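Local coordinates for protein aminotransferase TlmJ (Streptoalloteichus hindustanus, PDB 5UID) that probably transfers amino groups with the help of pyridoxal 5'-phosphate, as a DegT/DnrJ/EryC1-family aminotransferase of natural-product biosynthesis, at residues D43-L48 with E53-V58; L82-F87 with G343-A348; V130-G135 with F328-L333. All blocks are in the same frame, centred on the assembly; numbering follows the deposited sequence.

Contact 1: residues D43-L48 with E53-V58; sequences DFAEHL and EQVVSV
Phe44 and Ala45, neighbours on the last turns of helix 35-48, both meet one side chain of the other segment, that of Val55 at the start of strand 55-58. Phe44 comes first. Its ring reaches Val55 with an edge: CG1 of the valine lies near the ring plane, 4.5 Å from Phe44 CD2, a loose touch at the rim. The same ring makes edge-to-face contacts with Trp181 and Phe183, so a large flat side chain suits a place that several aromatic groups share. Ala45 is the closest point of the interface. Its CB stands 3.6 Å from Val55 CG2, and the methyl group is small enough to let the backbones draw together, Ala45 CA lying 6.4 Å from Val55 CA. Valine fits opposite because its two branches divide the work: CG1 is anti to the backbone N (chi1 -169°) and turns to the phenylalanine, while CG2, anti to the carbonyl carbon, takes the alanine.

The helix runs through a short connection into the edge strand of the central sheet, in the large domain expected of a fold type I aminotransferase. Strand 55-58 lies at one margin of the seven-stranded sheet within this chain, antiparallel to strand 195-199, the one strand that runs against the rest. The helix therefore covers a border strand, and Met196 of the neighbouring strand touches Phe44 and Val55 alike.

One turn after Phe44 comes Leu48, whose backbone N bonds to Phe44 O at 2.9 Å. Its side chain faces the same way but stands back, Leu48 CD1 staying 5.0 Å from Val55 CG2, and rests on Thr174.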
ATOM      1  N   ASP A  43      20.512  -4.790  -1.370  1.00 28.70           N
ATOM      2  CA  ASP A  43      20.968  -4.251  -2.647  1.00 30.32           C
ATOM      3  C   ASP A  43      20.827  -2.734  -2.684  1.00 30.40           C
ATOM      4  O   ASP A  43      21.757  -2.021  -3.079  1.00 28.94           O
ATOM      5  CB  ASP A  43      20.185  -4.890  -3.795  1.00 37.03           C
ATOM      6  CG  ASP A  43      20.565  -6.340  -4.027  1.00 45.34           C
ATOM      7  OD1 ASP A  43      21.534  -6.809  -3.393  1.00 44.68           O
ATOM      8  OD2 ASP A  43      19.892  -7.007  -4.843  1.00 46.09           O
ATOM      9  N   PHE A  44      19.663  -2.222  -2.276  1.00 24.00           N
ATOM     10  CA  PHE A  44      19.435  -0.782  -2.319  1.00 28.92           C
ATOM     11  C   PHE A  44      20.348  -0.050  -1.341  1.00 27.20           C
ATOM     12  O   PHE A  44      20.872   1.024  -1.660  1.00 27.56           O
ATOM     13  CB  PHE A  44      17.964  -0.474  -2.027  1.00 26.54           C
ATOM     14  CG  PHE A  44      17.531   0.897  -2.466  1.00 23.67           C
ATOM     15  CD1 PHE A  44      17.339   1.178  -3.809  1.00 22.96           C
ATOM     16  CD2 PHE A  44      17.312   1.902  -1.538  1.00 26.42           C
ATOM     17  CE1 PHE A  44      16.942   2.438  -4.221  1.00 23.46           C
ATOM     18  CE2 PHE A  44      16.912   3.163  -1.942  1.00 26.96           C
ATOM     19  CZ  PHE A  44      16.728   3.432  -3.285  1.00 24.58           C
ATOM     20  N   ALA A  45      20.563  -0.623  -0.153  1.00 24.77           N
ATOM     21  CA  ALA A  45      21.460  -0.007   0.822  1.00 31.84           C
ATOM     22  C   ALA A  45      22.873   0.129   0.270  1.00 36.98           C
ATOM     23  O   ALA A  45      23.535   1.152   0.482  1.00 40.37           O
ATOM     24  CB  ALA A  45      21.468  -0.820   2.118  1.00 29.02           C
ATOM     25  N   GLU A  46      23.356  -0.895  -0.439  1.00 39.01           N
ATOM     26  CA  GLU A  46      24.661  -0.791  -1.082  1.00 40.05           C
ATOM     27  C   GLU A  46      24.652   0.285  -2.161  1.00 37.18           C
ATOM     28  O   GLU A  46      25.630   1.026  -2.320  1.00 34.61           O
ATOM     29  CB  GLU A  46      25.066  -2.141  -1.670  1.00 39.47           C
ATOM     30  CG  GLU A  46      26.389  -2.120  -2.421  1.00 47.62           C
ATOM     31  CD  GLU A  46      26.714  -3.453  -3.068  1.00 59.30           C
ATOM     32  OE1 GLU A  46      25.992  -4.439  -2.803  1.00 63.57           O
ATOM     33  OE2 GLU A  46      27.690  -3.513  -3.846  1.00 68.14           O
ATOM     34  N   HIS A  47      23.550   0.387  -2.908  1.00 30.57           N
ATOM     35  CA  HIS A  47      23.416   1.441  -3.908  1.00 33.70           C
ATOM     36  C   HIS A  47      23.522   2.821  -3.269  1.00 38.19           C
ATOM     37  O   HIS A  47      24.132   3.734  -3.841  1.00 32.75           O
ATOM     38  CB  HIS A  47      22.084   1.281  -4.643  1.00 32.19           C
ATOM     39  CG  HIS A  47      21.745   2.427  -5.544  1.00 32.82           C
ATOM     40  ND1 HIS A  47      22.410   2.666  -6.728  1.00 33.48           N
ATOM     41  CD2 HIS A  47      20.806   3.396  -5.438  1.00 27.48           C
ATOM     42  CE1 HIS A  47      21.896   3.735  -7.310  1.00 34.59           C
ATOM     43  NE2 HIS A  47      20.921   4.197  -6.547  1.00 33.26           N
ATOM     44  N   LEU A  48      22.943   2.991  -2.080  1.00 34.53           N
ATOM     45  CA  LEU A  48      23.012   4.264  -1.374  1.00 30.18           C
ATOM     46  C   LEU A  48      24.325   4.459  -0.634  1.00 36.01           C
ATOM     47  O   LEU A  48      24.633   5.587  -0.235  1.00 45.06           O
ATOM     48  CB  LEU A  48      21.860   4.377  -0.376  1.00 27.99           C
ATOM     49  CG  LEU A  48      20.453   4.383  -0.968  1.00 35.32           C
ATOM     50  CD1 LEU A  48      19.419   4.456   0.146  1.00 33.73           C
ATOM     51  CD2 LEU A  48      20.298   5.541  -1.943  1.00 32.34           C
ATOM     52  N   GLU A  53      20.880  -2.087   7.842  1.00 39.28           N
ATOM     53  CA  GLU A  53      20.044  -1.860   9.015  1.00 42.13           C
ATOM     54  C   GLU A  53      19.294  -0.536   8.955  1.00 40.93           C
ATOM     55  O   GLU A  53      18.271  -0.388   9.631  1.00 40.70           O
ATOM     56  CB  GLU A  53      20.897  -1.905  10.282  1.00 41.41           C
ATOM     57  CG  GLU A  53      22.040  -0.902  10.270  1.00 59.85           C
ATOM     58  CD  GLU A  53      22.777  -0.837  11.590  1.00 77.03           C
ATOM     59  OE1 GLU A  53      22.386  -1.563  12.528  1.00 83.46           O
ATOM     60  OE2 GLU A  53      23.748  -0.058  11.687  1.00 84.45           O
ATOM     61  N   GLN A  54      19.781   0.428   8.175  1.00 38.78           N
ATOM     62  CA  GLN A  54      19.165   1.746   8.103  1.00 35.22           C
ATOM     63  C   GLN A  54      17.987   1.807   7.143  1.00 37.46           C
ATOM     64  O   GLN A  54      17.267   2.812   7.132  1.00 32.84           O
ATOM     65  CB  GLN A  54      20.203   2.781   7.673  1.00 35.61           C
ATOM     66  CG  GLN A  54      21.421   2.868   8.567  1.00 38.16           C
ATOM     67  CD  GLN A  54      22.414   3.898   8.075  1.00 50.54           C
ATOM     68  OE1 GLN A  54      23.380   3.566   7.390  1.00 56.02           O
ATOM     69  NE2 GLN A  54      22.176   5.160   8.417  1.00 51.65           N
ATOM     70  N   VAL A  55      17.774   0.769   6.344  1.00 32.91           N
ATOM     71  CA  VAL A  55      16.861   0.821   5.212  1.00 32.16           C
ATOM     72  C   VAL A  55      15.661  -0.071   5.497  1.00 38.76           C
ATOM     73  O   VAL A  55      15.809  -1.188   6.007  1.00 33.78           O
ATOM     74  CB  VAL A  55      17.592   0.401   3.923  1.00 38.06           C
ATOM     75  CG1 VAL A  55      16.754   0.694   2.729  1.00 41.72           C
ATOM     76  CG2 VAL A  55      18.911   1.139   3.816  1.00 39.15           C
ATOM     77  N   VAL A  56      14.467   0.433   5.183  1.00 38.38           N
ATOM     78  CA  VAL A  56      13.213  -0.262   5.460  1.00 34.55           C
ATOM     79  C   VAL A  56      12.323  -0.174   4.227  1.00 35.32           C
ATOM     80  O   VAL A  56      11.982   0.928   3.777  1.00 28.10           O
ATOM     81  CB  VAL A  56      12.483   0.319   6.683  1.00 30.77           C
ATOM     82  CG1 VAL A  56      11.200  -0.454   6.943  1.00 24.75           C
ATOM     83  CG2 VAL A  56      13.386   0.305   7.917  1.00 28.59           C
ATOM     84  N   SER A  57      11.935  -1.328   3.692  1.00 28.98           N
ATOM     85  CA  SER A  57      11.019  -1.377   2.561  1.00 30.76           C
ATOM     86  C   SER A  57       9.600  -1.053   3.015  1.00 28.11           C
ATOM     87  O   SER A  57       9.165  -1.483   4.086  1.00 30.59           O
ATOM     88  CB  SER A  57      11.059  -2.761   1.909  1.00 33.96           C
ATOM     89  OG  SER A  57      10.138  -2.854   0.837  1.00 44.40           O
ATOM     90  N   VAL A  58       8.880  -0.281   2.196  1.00 24.90           N
ATOM     91  CA  VAL A  58       7.498   0.096   2.476  1.00 25.40           C
ATOM     92  C   VAL A  58       6.678  -0.032   1.198  1.00 25.18           C
ATOM     93  O   VAL A  58       7.202  -0.307   0.117  1.00 26.03           O
ATOM     94  CB  VAL A  58       7.374   1.524   3.054  1.00 28.37           C
ATOM     95  CG1 VAL A  58       7.921   1.570   4.476  1.00 29.70           C
ATOM     96  CG2 VAL A  58       8.090   2.529   2.164  1.00 26.94           C
TER

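Contact 2: residues L82-F87 with G343-A348; sequences LPSISF and GSLPGA
Ser84, just past the end of strand 79-83, meets Leu345 and Ala348 where helix 346-354 begins. From its CA, Ser84 is turned toward the helix, and CB does most of the touching: it lies 3.7 Å from Ala348 CB and 3.8 Å from Leu345 CD1, set against both methyl groups. One bond further out, OG is anti to the backbone N (chi1 -178°) and passes Ala348 CB at 4.0 Å on its way to a hydrogen bond with His334 ND1. Serine suits the place because it is slim enough to sit against the helix, yet ends in a hydroxyl that the histidine engages.

Ile85 approaches the same alanine with its longer branch, CD1 coming within 4.0 Å of Ala348 CB. It is the centre of an inverse gamma turn that swings the chain off the strand, and Ser86 OG bonds back to Pro83 O at 2.6 Å, which probably helps to hold the bend. Alanine fits the helix here, since a single methyl can take both Ser84 and Ile85.

The backbone N-H groups of Gly347 and Ala348 are bound by the carboxylate of Asp105, an acid well placed at a helix start. Across the two segments themselves the attraction is apolar and depends on shape, while the polar groups beside it find their partners in Asp105 and His334.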
ATOM      1  N   LEU A  82       8.335  22.927   3.621  1.00 32.24           N
ATOM      2  CA  LEU A  82       8.565  22.202   2.382  1.00 30.62           C
ATOM      3  C   LEU A  82       8.323  23.172   1.237  1.00 33.70           C
ATOM      4  O   LEU A  82       7.512  24.094   1.376  1.00 32.10           O
ATOM      5  CB  LEU A  82       7.651  20.971   2.251  1.00 25.02           C
ATOM      6  CG  LEU A  82       6.147  21.127   2.003  1.00 25.18           C
ATOM      7  CD1 LEU A  82       5.531  19.765   1.688  1.00 22.31           C
ATOM      8  CD2 LEU A  82       5.424  21.776   3.185  1.00 19.97           C
ATOM      9  N   PRO A  83       9.022  23.014   0.114  1.00 29.95           N
ATOM     10  CA  PRO A  83       8.788  23.916  -1.018  1.00 33.66           C
ATOM     11  C   PRO A  83       7.379  23.758  -1.563  1.00 30.97           C
ATOM     12  O   PRO A  83       6.780  22.681  -1.497  1.00 28.81           O
ATOM     13  CB  PRO A  83       9.842  23.484  -2.044  1.00 24.99           C
ATOM     14  CG  PRO A  83      10.181  22.083  -1.672  1.00 28.03           C
ATOM     15  CD  PRO A  83      10.078  22.031  -0.177  1.00 26.98           C
ATOM     16  N   SER A  84       6.841  24.862  -2.090  1.00 28.44           N
ATOM     17  CA  SER A  84       5.547  24.799  -2.757  1.00 30.73           C
ATOM     18  C   SER A  84       5.560  23.778  -3.885  1.00 25.86           C
ATOM     19  O   SER A  84       4.535  23.148  -4.168  1.00 26.83           O
ATOM     20  CB  SER A  84       5.161  26.179  -3.286  1.00 32.91           C
ATOM     21  OG  SER A  84       3.884  26.153  -3.895  1.00 38.93           O
ATOM     22  N   ILE A  85       6.710  23.594  -4.525  1.00 25.58           N
ATOM     23  CA  ILE A  85       6.860  22.572  -5.570  1.00 24.15           C
ATOM     24  C   ILE A  85       7.228  21.283  -4.846  1.00 21.44           C
ATOM     25  O   ILE A  85       8.385  20.859  -4.787  1.00 28.82           O
ATOM     26  CB  ILE A  85       7.888  22.975  -6.631  1.00 27.04           C
ATOM     27  CG1 ILE A  85       7.575  24.376  -7.166  1.00 20.51           C
ATOM     28  CG2 ILE A  85       7.912  21.958  -7.768  1.00 26.77           C
ATOM     29  CD1 ILE A  85       6.172  24.520  -7.717  1.00 26.64           C
ATOM     30  N   SER A  86       6.213  20.648  -4.264  1.00 21.85           N
ATOM     31  CA  SER A  86       6.373  19.362  -3.603  1.00 24.89           C
ATOM     32  C   SER A  86       5.228  18.450  -4.012  1.00 28.44           C
ATOM     33  O   SER A  86       4.186  18.903  -4.488  1.00 26.19           O
ATOM     34  CB  SER A  86       6.415  19.499  -2.072  1.00 26.80           C
ATOM     35  OG  SER A  86       7.572  20.198  -1.646  1.00 28.85           O
ATOM     36  N   PHE A  87       5.440  17.151  -3.825  1.00 27.01           N
ATOM     37  CA  PHE A  87       4.391  16.181  -4.097  1.00 25.71           C
ATOM     38  C   PHE A  87       3.261  16.340  -3.089  1.00 25.77           C
ATOM     39  O   PHE A  87       3.497  16.608  -1.907  1.00 28.66           O
ATOM     40  CB  PHE A  87       4.955  14.761  -4.047  1.00 27.52           C
ATOM     41  CG  PHE A  87       3.935  13.696  -4.320  1.00 27.38           C
ATOM     42  CD1 PHE A  87       3.377  13.561  -5.581  1.00 26.04           C
ATOM     43  CD2 PHE A  87       3.538  12.826  -3.318  1.00 27.28           C
ATOM     44  CE1 PHE A  87       2.435  12.581  -5.835  1.00 24.29           C
ATOM     45  CE2 PHE A  87       2.598  11.844  -3.565  1.00 25.45           C
ATOM     46  CZ  PHE A  87       2.048  11.721  -4.826  1.00 25.66           C
ATOM     47  N   GLY A 343       0.814  32.718   1.830  1.00 70.86           N
ATOM     48  CA  GLY A 343       1.175  33.996   1.254  1.00 68.07           C
ATOM     49  C   GLY A 343       1.563  33.876  -0.203  1.00 60.10           C
ATOM     50  O   GLY A 343       1.175  32.939  -0.907  1.00 54.73           O
ATOM     51  N   SER A 344       2.344  34.849  -0.661  1.00 59.96           N
ATOM     52  CA  SER A 344       2.854  34.849  -2.022  1.00 53.97           C
ATOM     53  C   SER A 344       4.227  34.193  -2.066  1.00 48.19           C
ATOM     54  O   SER A 344       5.063  34.412  -1.186  1.00 47.85           O
ATOM     55  CB  SER A 344       2.939  36.274  -2.572  1.00 55.84           C
ATOM     56  OG  SER A 344       3.438  36.278  -3.899  1.00 59.29           O
ATOM     57  N   LEU A 345       4.445  33.376  -3.094  1.00 47.49           N
ATOM     58  CA  LEU A 345       5.746  32.767  -3.372  1.00 43.06           C
ATOM     59  C   LEU A 345       6.022  32.998  -4.850  1.00 39.95           C
ATOM     60  O   LEU A 345       5.649  32.176  -5.699  1.00 31.50           O
ATOM     61  CB  LEU A 345       5.763  31.281  -3.015  1.00 31.78           C
ATOM     62  CG  LEU A 345       5.553  30.915  -1.541  1.00 32.29           C
ATOM     63  CD1 LEU A 345       5.416  29.408  -1.373  1.00 30.04           C
ATOM     64  CD2 LEU A 345       6.690  31.449  -0.678  1.00 34.82           C
ATOM     65  N   PRO A 346       6.663  34.118  -5.196  1.00 32.75           N
ATOM     66  CA  PRO A 346       6.815  34.465  -6.621  1.00 32.34           C
ATOM     67  C   PRO A 346       7.559  33.424  -7.435  1.00 34.00           C
ATOM     68  O   PRO A 346       7.216  33.203  -8.604  1.00 35.08           O
ATOM     69  CB  PRO A 346       7.582  35.795  -6.572  1.00 31.70           C
ATOM     70  CG  PRO A 346       7.266  36.364  -5.230  1.00 42.26           C
ATOM     71  CD  PRO A 346       7.150  35.186  -4.307  1.00 40.23           C
ATOM     72  N   GLY A 347       8.570  32.775  -6.854  1.00 26.62           N
ATOM     73  CA  GLY A 347       9.333  31.796  -7.611  1.00 38.22           C
ATOM     74  C   GLY A 347       8.486  30.617  -8.052  1.00 35.11           C
ATOM     75  O   GLY A 347       8.481  30.244  -9.228  1.00 34.49           O
ATOM     76  N   ALA A 348       7.749  30.022  -7.113  1.00 34.18           N
ATOM     77  CA  ALA A 348       6.917  28.871  -7.446  1.00 28.36           C
ATOM     78  C   ALA A 348       5.757  29.268  -8.350  1.00 30.71           C
ATOM     79  O   ALA A 348       5.369  28.504  -9.241  1.00 28.50           O
ATOM     80  CB  ALA A 348       6.404  28.210  -6.167  1.00 23.54           C
TER

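Contact 3: residues V130-G135 with F328-L333; sequences VVLHYG and FRYAPL. With SO4 (sulfate ion), chain E.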
ATOM      1  N   VAL A 130      10.992  19.103   4.689  1.00 30.74           N
ATOM      2  CA  VAL A 130      10.893  18.124   3.614  1.00 30.82           C
ATOM      3  C   VAL A 130      11.312  18.802   2.321  1.00 32.00           C
ATOM      4  O   VAL A 130      10.833  19.897   2.006  1.00 36.68           O
ATOM      5  CB  VAL A 130       9.471  17.543   3.491  1.00 30.30           C
ATOM      6  CG1 VAL A 130       9.418  16.499   2.381  1.00 30.48           C
ATOM      7  CG2 VAL A 130       9.030  16.941   4.812  1.00 30.46           C
ATOM      8  N   VAL A 131      12.211  18.161   1.583  1.00 25.44           N
ATOM      9  CA  VAL A 131      12.687  18.683   0.310  1.00 24.98           C
ATOM     10  C   VAL A 131      12.754  17.533  -0.687  1.00 27.71           C
ATOM     11  O   VAL A 131      12.899  16.366  -0.309  1.00 26.32           O
ATOM     12  CB  VAL A 131      14.060  19.381   0.464  1.00 37.89           C
ATOM     13  CG1 VAL A 131      15.176  18.356   0.621  1.00 34.55           C
ATOM     14  CG2 VAL A 131      14.330  20.309  -0.704  1.00 49.74           C
ATOM     15  N   LEU A 132      12.611  17.863  -1.964  1.00 25.28           N
ATOM     16  CA  LEU A 132      12.852  16.920  -3.045  1.00 25.43           C
ATOM     17  C   LEU A 132      14.022  17.416  -3.889  1.00 25.75           C
ATOM     18  O   LEU A 132      14.616  18.463  -3.617  1.00 27.12           O
ATOM     19  CB  LEU A 132      11.591  16.707  -3.892  1.00 25.32           C
ATOM     20  CG  LEU A 132      10.799  17.885  -4.466  1.00 31.51           C
ATOM     21  CD1 LEU A 132      11.455  18.478  -5.710  1.00 25.60           C
ATOM     22  CD2 LEU A 132       9.374  17.440  -4.773  1.00 32.08           C
ATOM     23  N   HIS A 133      14.356  16.644  -4.915  1.00 29.47           N
ATOM     24  CA  HIS A 133      15.474  16.936  -5.809  1.00 28.75           C
ATOM     25  C   HIS A 133      14.891  17.052  -7.213  1.00 27.12           C
ATOM     26  O   HIS A 133      14.873  16.073  -7.962  1.00 23.09           O
ATOM     27  CB  HIS A 133      16.546  15.849  -5.721  1.00 29.89           C
ATOM     28  CG  HIS A 133      16.791  15.354  -4.330  1.00 30.33           C
ATOM     29  ND1 HIS A 133      16.169  14.234  -3.819  1.00 30.24           N
ATOM     30  CD2 HIS A 133      17.584  15.830  -3.340  1.00 28.91           C
ATOM     31  CE1 HIS A 133      16.572  14.039  -2.576  1.00 31.68           C
ATOM     32  NE2 HIS A 133      17.430  14.994  -2.260  1.00 30.84           N
ATOM     33  N   TYR A 134      14.428  18.253  -7.566  1.00 25.86           N
ATOM     34  CA  TYR A 134      13.567  18.413  -8.733  1.00 28.89           C
ATOM     35  C   TYR A 134      14.230  17.877  -9.991  1.00 29.88           C
ATOM     36  O   TYR A 134      15.340  18.287 -10.349  1.00 28.24           O
ATOM     37  CB  TYR A 134      13.182  19.877  -8.928  1.00 24.92           C
ATOM     38  CG  TYR A 134      12.148  20.037 -10.020  1.00 24.58           C
ATOM     39  CD1 TYR A 134      10.793  19.924  -9.739  1.00 22.62           C
ATOM     40  CD2 TYR A 134      12.528  20.260 -11.338  1.00 27.34           C
ATOM     41  CE1 TYR A 134       9.844  20.051 -10.738  1.00 23.17           C
ATOM     42  CE2 TYR A 134      11.587  20.388 -12.342  1.00 27.88           C
ATOM     43  CZ  TYR A 134      10.247  20.282 -12.036  1.00 24.05           C
ATOM     44  OH  TYR A 134       9.310  20.410 -13.034  1.00 27.40           O
ATOM     45  N   GLY A 135      13.539  16.954 -10.659  1.00 21.75           N
ATOM     46  CA  GLY A 135      14.011  16.368 -11.893  1.00 28.05           C
ATOM     47  C   GLY A 135      15.222  15.477 -11.766  1.00 22.53           C
ATOM     48  O   GLY A 135      15.709  14.977 -12.788  1.00 26.82           O
ATOM     49  N   PHE A 328       3.103  19.311 -16.301  1.00 30.79           N
ATOM     50  CA  PHE A 328       3.877  20.083 -15.339  1.00 32.49           C
ATOM     51  C   PHE A 328       3.853  19.392 -13.985  1.00 28.14           C
ATOM     52  O   PHE A 328       2.790  18.976 -13.512  1.00 35.02           O
ATOM     53  CB  PHE A 328       3.350  21.514 -15.194  1.00 28.33           C
ATOM     54  CG  PHE A 328       3.987  22.272 -14.062  1.00 35.21           C
ATOM     55  CD1 PHE A 328       5.268  22.783 -14.189  1.00 35.86           C
ATOM     56  CD2 PHE A 328       3.310  22.458 -12.865  1.00 34.97           C
ATOM     57  CE1 PHE A 328       5.862  23.474 -13.147  1.00 37.82           C
ATOM     58  CE2 PHE A 328       3.898  23.145 -11.820  1.00 32.65           C
ATOM     59  CZ  PHE A 328       5.176  23.655 -11.961  1.00 35.15           C
ATOM     60  N   ARG A 329       5.029  19.270 -13.376  1.00 30.78           N
ATOM     61  CA  ARG A 329       5.195  18.858 -11.991  1.00 30.25           C
ATOM     62  C   ARG A 329       6.124  19.858 -11.320  1.00 31.85           C
ATOM     63  O   ARG A 329       7.062  20.350 -11.953  1.00 37.61           O
ATOM     64  CB  ARG A 329       5.791  17.446 -11.885  1.00 38.17           C
ATOM     65  CG  ARG A 329       4.975  16.349 -12.546  1.00 40.08           C
ATOM     66  CD  ARG A 329       3.724  16.029 -11.750  1.00 38.12           C
ATOM     67  NE  ARG A 329       3.064  14.829 -12.255  1.00 35.22           N
ATOM     68  CZ  ARG A 329       2.168  14.831 -13.234  1.00 34.16           C
ATOM     69  NH1 ARG A 329       1.617  13.693 -13.634  1.00 34.96           N
ATOM     70  NH2 ARG A 329       1.823  15.973 -13.814  1.00 28.07           N
ATOM     71  N   TYR A 330       5.858  20.184 -10.056  1.00 26.79           N
ATOM     72  CA  TYR A 330       4.672  19.750  -9.328  1.00 27.73           C
ATOM     73  C   TYR A 330       3.802  20.969  -9.078  1.00 29.97           C
ATOM     74  O   TYR A 330       4.322  22.043  -8.769  1.00 31.03           O
ATOM     75  CB  TYR A 330       5.054  19.077  -8.002  1.00 25.67           C
ATOM     76  CG  TYR A 330       5.915  17.847  -8.168  1.00 25.39           C
ATOM     77  CD1 TYR A 330       7.294  17.953  -8.291  1.00 25.30           C
ATOM     78  CD2 TYR A 330       5.347  16.580  -8.209  1.00 26.31           C
ATOM     79  CE1 TYR A 330       8.087  16.831  -8.452  1.00 24.38           C
ATOM     80  CE2 TYR A 330       6.132  15.450  -8.370  1.00 20.10           C
ATOM     81  CZ  TYR A 330       7.500  15.581  -8.491  1.00 28.56           C
ATOM     82  OH  TYR A 330       8.282  14.459  -8.651  1.00 25.96           O
ATOM     83  N   ALA A 331       2.491  20.806  -9.217  1.00 32.85           N
ATOM     84  CA  ALA A 331       1.575  21.924  -9.048  1.00 30.83           C
ATOM     85  C   ALA A 331       1.850  22.626  -7.721  1.00 31.66           C
ATOM     86  O   ALA A 331       2.062  21.959  -6.700  1.00 25.45           O
ATOM     87  CB  ALA A 331       0.124  21.440  -9.104  1.00 27.55           C
ATOM     88  N   PRO A 332       1.885  23.957  -7.701  1.00 31.28           N
ATOM     89  CA  PRO A 332       2.255  24.671  -6.469  1.00 26.53           C
ATOM     90  C   PRO A 332       1.219  24.459  -5.377  1.00 25.72           C
ATOM     91  O   PRO A 332       0.067  24.881  -5.497  1.00 28.69           O
ATOM     92  CB  PRO A 332       2.326  26.133  -6.916  1.00 34.37           C
ATOM     93  CG  PRO A 332       1.445  26.208  -8.116  1.00 37.91           C
ATOM     94  CD  PRO A 332       1.560  24.875  -8.805  1.00 33.53           C
ATOM     95  N   LEU A 333       1.643  23.794  -4.298  1.00 25.68           N
ATOM     96  CA  LEU A 333       0.720  23.444  -3.226  1.00 27.09           C
ATOM     97  C   LEU A 333       0.292  24.650  -2.403  1.00 32.75           C
ATOM     98  O   LEU A 333      -0.768  24.603  -1.769  1.00 32.38           O
ATOM     99  CB  LEU A 333       1.358  22.389  -2.325  1.00 23.67           C
ATOM    100  CG  LEU A 333       1.596  21.027  -2.982  1.00 28.60           C
ATOM    101  CD1 LEU A 333       2.293  20.085  -2.016  1.00 33.00           C
ATOM    102  CD2 LEU A 333       0.276  20.444  -3.465  1.00 22.25           C
TER
HETATM  103  S   SO4 E 401      -1.083  14.682 -15.880  1.00 74.60           S
HETATM  104  O1  SO4 E 401      -0.512  15.225 -17.109  1.00 79.09           O
HETATM  105  O2  SO4 E 401      -0.798  15.583 -14.767  1.00 72.26           O
HETATM  106  O3  SO4 E 401      -0.495  13.372 -15.613  1.00 73.30           O
HETATM  107  O4  SO4 E 401      -2.528  14.547 -16.039  1.00 75.66           O
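Tyr134 and Tyr330 are brought together by different torsions: CG of Tyr134 is anti to its backbone N (chi1 -173°), whereas CG of Tyr330 is anti to its carbonyl carbon (chi1 -60°). The first extends the Tyr134 ring to the loop, where OH donates a hydrogen bond to Arg329 O; its 2.5 Å is shorter than usual, and the exact value is doubtful. That oxygen belongs to the cis peptide linking Arg329 to Tyr330. Tyr134 CE1 also lies 4.1 Å from Tyr330 CD1. Leu132, whose branched end suits packing on a ring, brings CD2 to 3.9 Å from Tyr330 CE1, and one face of the Tyr330 ring carries Arg329 CB over its centre.

Bent at its second torsion, Arg329 leads its guanidinium away to a sulfate ion, probably from the crystallisation liquor. NH1 meets sulfate O3 at 2.9 Å, nearly straight at 168°, and NH2 meets sulfate O2 at 2.8 Å. NH2 also reaches Phe328 O at 3.2 Å, from above the carbonyl plane. A methionine here would probably leave the sulfate without its paired N-H donors and Phe328 O without this partner.

Tyrosine suits position 330 by offering both a ring and a terminal hydroxyl: Tyr134 and Leu132 pack against the ring, while OH is hydrogen-bonded to O3 of the pyridoxal-phosphate-modified lysine at position 187. Apolar packing and polar bond together probably help to place this phenol at the cofactor.

Overall arrangement
Contacts 2 and 3 are neighbours, with centres about 9 Å apart, and they touch through a probable hydrogen bond from Leu333 N to Ser84 O. Their strands, 79-83 and 126-132, lie side by side in the central sheet, and contact 3 is nested along the chain within the loop that contact 2 closes. Both bring residues from beyond position 325 back to the sheet. Contact 1 comes earlier in sequence and sits at the sheet's border strand 55-58, its centre about 30 Å from that of contact 2 and 24 Å from that of contact 3. One sheet thus joins the edge packing of contact 1 to the later segments of contacts 2 and 3, of which contact 3 reaches the cofactor-bearing lysine.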